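Local coordinates for protein esterase A (Caulobacter crescentus, PDB 5GKV) that probably hydrolyses ester substrates as an esterase of the beta-lactamase and penicillin-binding protein clan, at residues A115-V120 and M157-P162; S127-L132 and F161-A166. One frame throughout, in Å; residues are numbered along the deposited sequence.

Contact 1: residues A115-V120 and M157-P162; sequences AGKDAV and MAPLFP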
loop_
_atom_site.group_PDB
_atom_site.type_symbol
_atom_site.label_atom_id
_atom_site.label_comp_id
_atom_site.label_asym_id
_atom_site.label_seq_id
_atom_site.Cartn_x
_atom_site.Cartn_y
_atom_site.Cartn_z
ATOM N N ALA A 115 -8.467 27.349 2.629
ATOM C CA ALA A 115 -7.043 27.619 2.851
ATOM C C ALA A 115 -6.232 27.549 1.563
ATOM O O ALA A 115 -5.067 27.142 1.570
ATOM C CB ALA A 115 -6.456 26.675 3.905
ATOM N N GLY A 116 -6.835 27.942 0.446
ATOM C CA GLY A 116 -6.095 28.044 -0.794
ATOM C C GLY A 116 -5.943 26.770 -1.603
ATOM O O GLY A 116 -5.126 26.750 -2.532
ATOM N N LYS A 117 -6.705 25.714 -1.306
ATOM C CA LYS A 117 -6.572 24.438 -2.008
ATOM C C LYS A 117 -7.616 24.246 -3.118
ATOM O O LYS A 117 -7.845 23.114 -3.549
ATOM C CB LYS A 117 -6.648 23.273 -1.018
ATOM C CG LYS A 117 -5.664 23.337 0.139
ATOM C CD LYS A 117 -5.621 22.020 0.909
ATOM C CE LYS A 117 -6.970 21.689 1.537
ATOM N NZ LYS A 117 -7.463 22.806 2.392
ATOM N N ASP A 118 -8.222 25.326 -3.614
ATOM C CA ASP A 118 -9.344 25.193 -4.543
ATOM C C ASP A 118 -8.942 24.618 -5.897
ATOM O O ASP A 118 -9.817 24.144 -6.622
ATOM C CB ASP A 118 -10.006 26.553 -4.756
ATOM C CG ASP A 118 -9.002 27.608 -5.139
ATOM O OD1 ASP A 118 -8.318 28.129 -4.224
ATOM O OD2 ASP A 118 -8.864 27.885 -6.348
ATOM N N ALA A 119 -7.656 24.653 -6.260
ATOM C CA ALA A 119 -7.196 24.121 -7.538
ATOM C C ALA A 119 -6.413 22.814 -7.424
ATOM O O ALA A 119 -6.009 22.266 -8.456
ATOM C CB ALA A 119 -6.332 25.151 -8.275
ATOM N N VAL A 120 -6.156 22.317 -6.212
ATOM C CA VAL A 120 -5.451 21.042 -6.067
ATOM C C VAL A 120 -6.221 19.950 -6.796
ATOM O O VAL A 120 -7.429 19.785 -6.590
ATOM C CB VAL A 120 -5.291 20.697 -4.581
ATOM C CG1 VAL A 120 -4.598 19.332 -4.419
ATOM C CG2 VAL A 120 -4.521 21.798 -3.856
ATOM N N MET A 157 -7.195 22.529 6.279
ATOM C CA MET A 157 -5.777 22.736 6.543
ATOM C C MET A 157 -5.075 23.477 5.407
ATOM O O MET A 157 -5.347 23.252 4.222
ATOM C CB MET A 157 -5.103 21.395 6.797
ATOM C CG MET A 157 -3.582 21.478 6.914
ATOM S SD MET A 157 -2.877 19.883 7.314
ATOM C CE MET A 157 -1.143 20.246 6.960
ATOM N N ALA A 158 -4.162 24.387 5.787
ATOM C CA ALA A 158 -3.287 25.054 4.834
ATOM C C ALA A 158 -2.100 24.153 4.485
ATOM O O ALA A 158 -1.531 23.520 5.371
ATOM C CB ALA A 158 -2.779 26.369 5.414
ATOM N N PRO A 159 -1.716 24.079 3.207
ATOM C CA PRO A 159 -0.624 23.184 2.805
ATOM C C PRO A 159 0.709 23.580 3.420
ATOM O O PRO A 159 1.029 24.762 3.567
ATOM C CB PRO A 159 -0.573 23.339 1.281
ATOM C CG PRO A 159 -1.903 23.918 0.895
ATOM C CD PRO A 159 -2.400 24.703 2.061
ATOM N N LEU A 160 1.514 22.565 3.716
ATOM C CA LEU A 160 2.830 22.753 4.319
ATOM C C LEU A 160 3.924 23.058 3.305
ATOM O O LEU A 160 5.048 23.359 3.719
ATOM C CB LEU A 160 3.217 21.501 5.121
ATOM C CG LEU A 160 2.361 21.188 6.349
ATOM C CD1 LEU A 160 2.475 19.695 6.687
ATOM C CD2 LEU A 160 2.824 22.037 7.524
ATOM N N PHE A 161 3.652 22.939 2.011
ATOM C CA PHE A 161 4.641 23.165 0.964
ATOM C C PHE A 161 3.905 23.301 -0.377
ATOM O O PHE A 161 2.724 22.943 -0.477
ATOM C CB PHE A 161 5.697 22.037 0.916
ATOM C CG PHE A 161 5.121 20.635 0.867
ATOM C CD1 PHE A 161 4.786 20.047 -0.346
ATOM C CD2 PHE A 161 4.954 19.906 2.038
ATOM C CE1 PHE A 161 4.263 18.733 -0.393
ATOM C CE2 PHE A 161 4.440 18.589 2.016
ATOM C CZ PHE A 161 4.101 18.008 0.795
ATOM N N PRO A 162 4.567 23.845 -1.397
ATOM C CA PRO A 162 3.857 24.178 -2.636
ATOM C C PRO A 162 3.625 22.959 -3.509
ATOM O O PRO A 162 4.389 21.985 -3.481
ATOM C CB PRO A 162 4.804 25.162 -3.338
ATOM C CG PRO A 162 5.782 25.586 -2.322
ATOM C CD PRO A 162 5.914 24.452 -1.367
#
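Lys117 reaches across to the start of the 157-162 loop and donates a hydrogen bond from NZ to Met157 O over 2.8 Å. The ammonium approaches obliquely rather than head-on: the C=O...N angle is 144°, and the donor is tilted out of the carbonyl plane. Two turns in the lysine chain, chi3 -62° and chi4 -55°, fold its end back so that NZ comes to the carbonyl while CD and CE lie alongside the same oxygen. NZ also bonds Gln114 O and Ala155 O, and the side chain makes a cation-pi contact with Phe112.

The apolar part is small, plain loop packing near helix 122-126 of the beta-lactamase-family fold, centred about 25 Å from the centre of the chain. The lysine methylenes run slantwise past the Pro159 ring, CG lying 3.9 Å from Pro159 CG. Ala115 CB points to the other loop and rests on Ala158 CA at 3.7 Å, with Met157 O about as near. The backbone takes part too, Ala115 O lying 3.6 Å from Pro159 CD. The Met157 side chain turns the other way, toward Pro136.

Three carbonyl oxygens, one just before the 115-120 segment and two at the end of helix 147-156 and the loop after it, thus share one buried ammonium. A positive charge here would be stabilised by these dipoles and by the Phe112 ring, and it pins the exit of the helix to the connection between helices 105-108 and 122-126.

Contact 2: residues S127-L132 and F161-A166; sequences SHQAGL and FPIGSA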
loop_
_atom_site.group_PDB
_atom_site.type_symbol
_atom_site.label_atom_id
_atom_site.label_comp_id
_atom_site.label_asym_id
_atom_site.label_seq_id
_atom_site.Cartn_x
_atom_site.Cartn_y
_atom_site.Cartn_z
ATOM N N SER A 127 -0.304 11.928 -5.455
ATOM C CA SER A 127 1.147 11.876 -5.559
ATOM C C SER A 127 1.845 12.702 -4.471
ATOM O O SER A 127 3.023 13.049 -4.620
ATOM C CB SER A 127 1.594 12.312 -6.958
ATOM O OG SER A 127 1.120 13.617 -7.282
ATOM N N HIS A 128 1.148 12.990 -3.372
ATOM C CA HIS A 128 1.735 13.564 -2.169
ATOM C C HIS A 128 2.243 14.980 -2.407
ATOM O O HIS A 128 3.216 15.412 -1.794
ATOM C CB HIS A 128 2.837 12.633 -1.610
ATOM C CG HIS A 128 2.338 11.227 -1.405
ATOM N ND1 HIS A 128 1.609 10.852 -0.291
ATOM C CD2 HIS A 128 2.377 10.138 -2.211
ATOM C CE1 HIS A 128 1.250 9.582 -0.404
ATOM N NE2 HIS A 128 1.702 9.123 -1.560
ATOM N N GLN A 129 1.560 15.723 -3.283
ATOM C CA GLN A 129 1.948 17.090 -3.592
ATOM C C GLN A 129 1.151 18.137 -2.830
ATOM O O GLN A 129 1.564 19.305 -2.808
ATOM C CB GLN A 129 1.794 17.351 -5.090
ATOM C CG GLN A 129 2.707 16.524 -5.944
ATOM C CD GLN A 129 2.623 16.959 -7.380
ATOM O OE1 GLN A 129 3.005 18.082 -7.710
ATOM N NE2 GLN A 129 2.103 16.094 -8.241
ATOM N N ALA A 130 0.023 17.760 -2.217
ATOM C CA ALA A 130 -0.931 18.735 -1.697
ATOM C C ALA A 130 -0.552 19.303 -0.331
ATOM O O ALA A 130 -1.338 20.069 0.232
ATOM C CB ALA A 130 -2.332 18.122 -1.618
ATOM N N GLY A 131 0.601 18.937 0.229
ATOM C CA GLY A 131 1.079 19.612 1.418
ATOM C C GLY A 131 0.379 19.261 2.706
ATOM O O GLY A 131 0.500 20.010 3.678
ATOM N N LEU A 132 -0.322 18.130 2.762
ATOM C CA LEU A 132 -1.087 17.741 3.943
ATOM C C LEU A 132 -0.488 16.496 4.602
ATOM O O LEU A 132 -1.215 15.627 5.098
ATOM C CB LEU A 132 -2.550 17.513 3.568
ATOM C CG LEU A 132 -3.187 18.633 2.729
ATOM C CD1 LEU A 132 -4.639 18.287 2.337
ATOM C CD2 LEU A 132 -3.135 19.992 3.454
ATOM N N PHE A 161 3.652 22.939 2.011
ATOM C CA PHE A 161 4.641 23.165 0.964
ATOM C C PHE A 161 3.905 23.301 -0.377
ATOM O O PHE A 161 2.724 22.943 -0.477
ATOM C CB PHE A 161 5.697 22.037 0.916
ATOM C CG PHE A 161 5.121 20.635 0.867
ATOM C CD1 PHE A 161 4.786 20.047 -0.346
ATOM C CD2 PHE A 161 4.954 19.906 2.038
ATOM C CE1 PHE A 161 4.263 18.733 -0.393
ATOM C CE2 PHE A 161 4.440 18.589 2.016
ATOM C CZ PHE A 161 4.101 18.008 0.795
ATOM N N PRO A 162 4.567 23.845 -1.397
ATOM C CA PRO A 162 3.857 24.178 -2.636
ATOM C C PRO A 162 3.625 22.959 -3.509
ATOM O O PRO A 162 4.389 21.985 -3.481
ATOM C CB PRO A 162 4.804 25.162 -3.338
ATOM C CG PRO A 162 5.782 25.586 -2.322
ATOM C CD PRO A 162 5.914 24.452 -1.367
ATOM N N ILE A 163 2.541 23.036 -4.289
ATOM C CA ILE A 163 2.319 22.082 -5.366
ATOM C C ILE A 163 3.499 22.126 -6.328
ATOM O O ILE A 163 4.033 23.205 -6.634
ATOM C CB ILE A 163 1.011 22.402 -6.112
ATOM C CG1 ILE A 163 -0.226 22.229 -5.214
ATOM C CG2 ILE A 163 0.908 21.538 -7.362
ATOM C CD1 ILE A 163 -0.639 20.760 -5.007
ATOM N N GLY A 164 3.909 20.950 -6.815
ATOM C CA GLY A 164 4.940 20.861 -7.838
ATOM C C GLY A 164 6.318 21.290 -7.382
ATOM O O GLY A 164 7.128 21.738 -8.202
ATOM N N SER A 165 6.600 21.188 -6.088
ATOM C CA SER A 165 7.933 21.485 -5.586
ATOM C C SER A 165 8.636 20.159 -5.338
ATOM O O SER A 165 9.402 19.689 -6.186
ATOM C CB SER A 165 7.866 22.351 -4.320
ATOM O OG SER A 165 7.093 21.750 -3.285
ATOM N N ALA A 166 8.376 19.547 -4.188
ATOM C CA ALA A 166 8.786 18.177 -3.926
ATOM C C ALA A 166 7.612 17.439 -3.297
ATOM O O ALA A 166 6.798 18.033 -2.579
ATOM C CB ALA A 166 10.028 18.113 -3.017
HETATM O O HOH W 1 0.697 21.805 -1.740
#
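Two irregular loop segments of the beta-lactamase-family fold run antiparallel, CA atoms closest at Gly131 with Phe161 (5.1 Å) and Gln129 with Ile163 (5.3 Å), the first containing His128, the positive-phi C-prime residue of the Schellman motif that ends helix 122-126, the second holding the type II beta turn from Pro162 to Ser165. The Phe161 ring takes Gly131 CA over one face as a CH-pi contact, 3.6 Å from the ring centroid and 17° off its normal. Its chi1 of 51° sets CG between the backbone N and the carbonyl carbon, which swings the ring back over the glycine. His128 O lies in the ring plane at its edge, 3.8 Å from Phe161 CE1. The His128 ring itself leads away to meet those of Tyr169, His170, Tyr174 and Trp318, and ND1 takes a hydrogen bond from the backbone N of His170.

Gln129 stretches out beyond CG, and its amide spans both segments. NE2 gives an almost straight bond (174°) of 2.8 Å to Ser127 OG, which lies practically in the amide plane; OE1 receives only a weak bond from Gly164 N. Ile163 lays CD1 against the backbone of Gln129, 3.4 Å from Gln129 O. Inside the turn, Ser165 OG donates to Pro162 O. Leu305 touches Gln129, and Leu310 touches Phe161.

Ser127 OG also bonds Glu123 O, consistent with a hydroxyl that accepts from NE2 and so turns the amide oxygen to the turn. One water ties Gln129 O to Phe161 O, and the amide adds its weak link beside the packing of Phe161 and Ile163.

Following the chain from the N terminus, the segment 115-120 precedes helix 122-126, which the segment 127-132 directly follows. The chain then passes through helix 147-156 and returns along 157-166, touching the two earlier segments in the same order: first 115-120, then 127-132. Contact 1 closes a loop of 36 intervening residues; contact 2, with 28, opens inside that loop and closes after it, so the two loops cross and neither encloses the other. They share Phe161 and Pro162 and also touch directly: Leu160 N lies 2.7 Å from Gly131 O, a probable hydrogen bond, and Met157 packs against Leu132. Together they tie both flanks of helix 122-126 to the connection between helices 147-156 and 173-186.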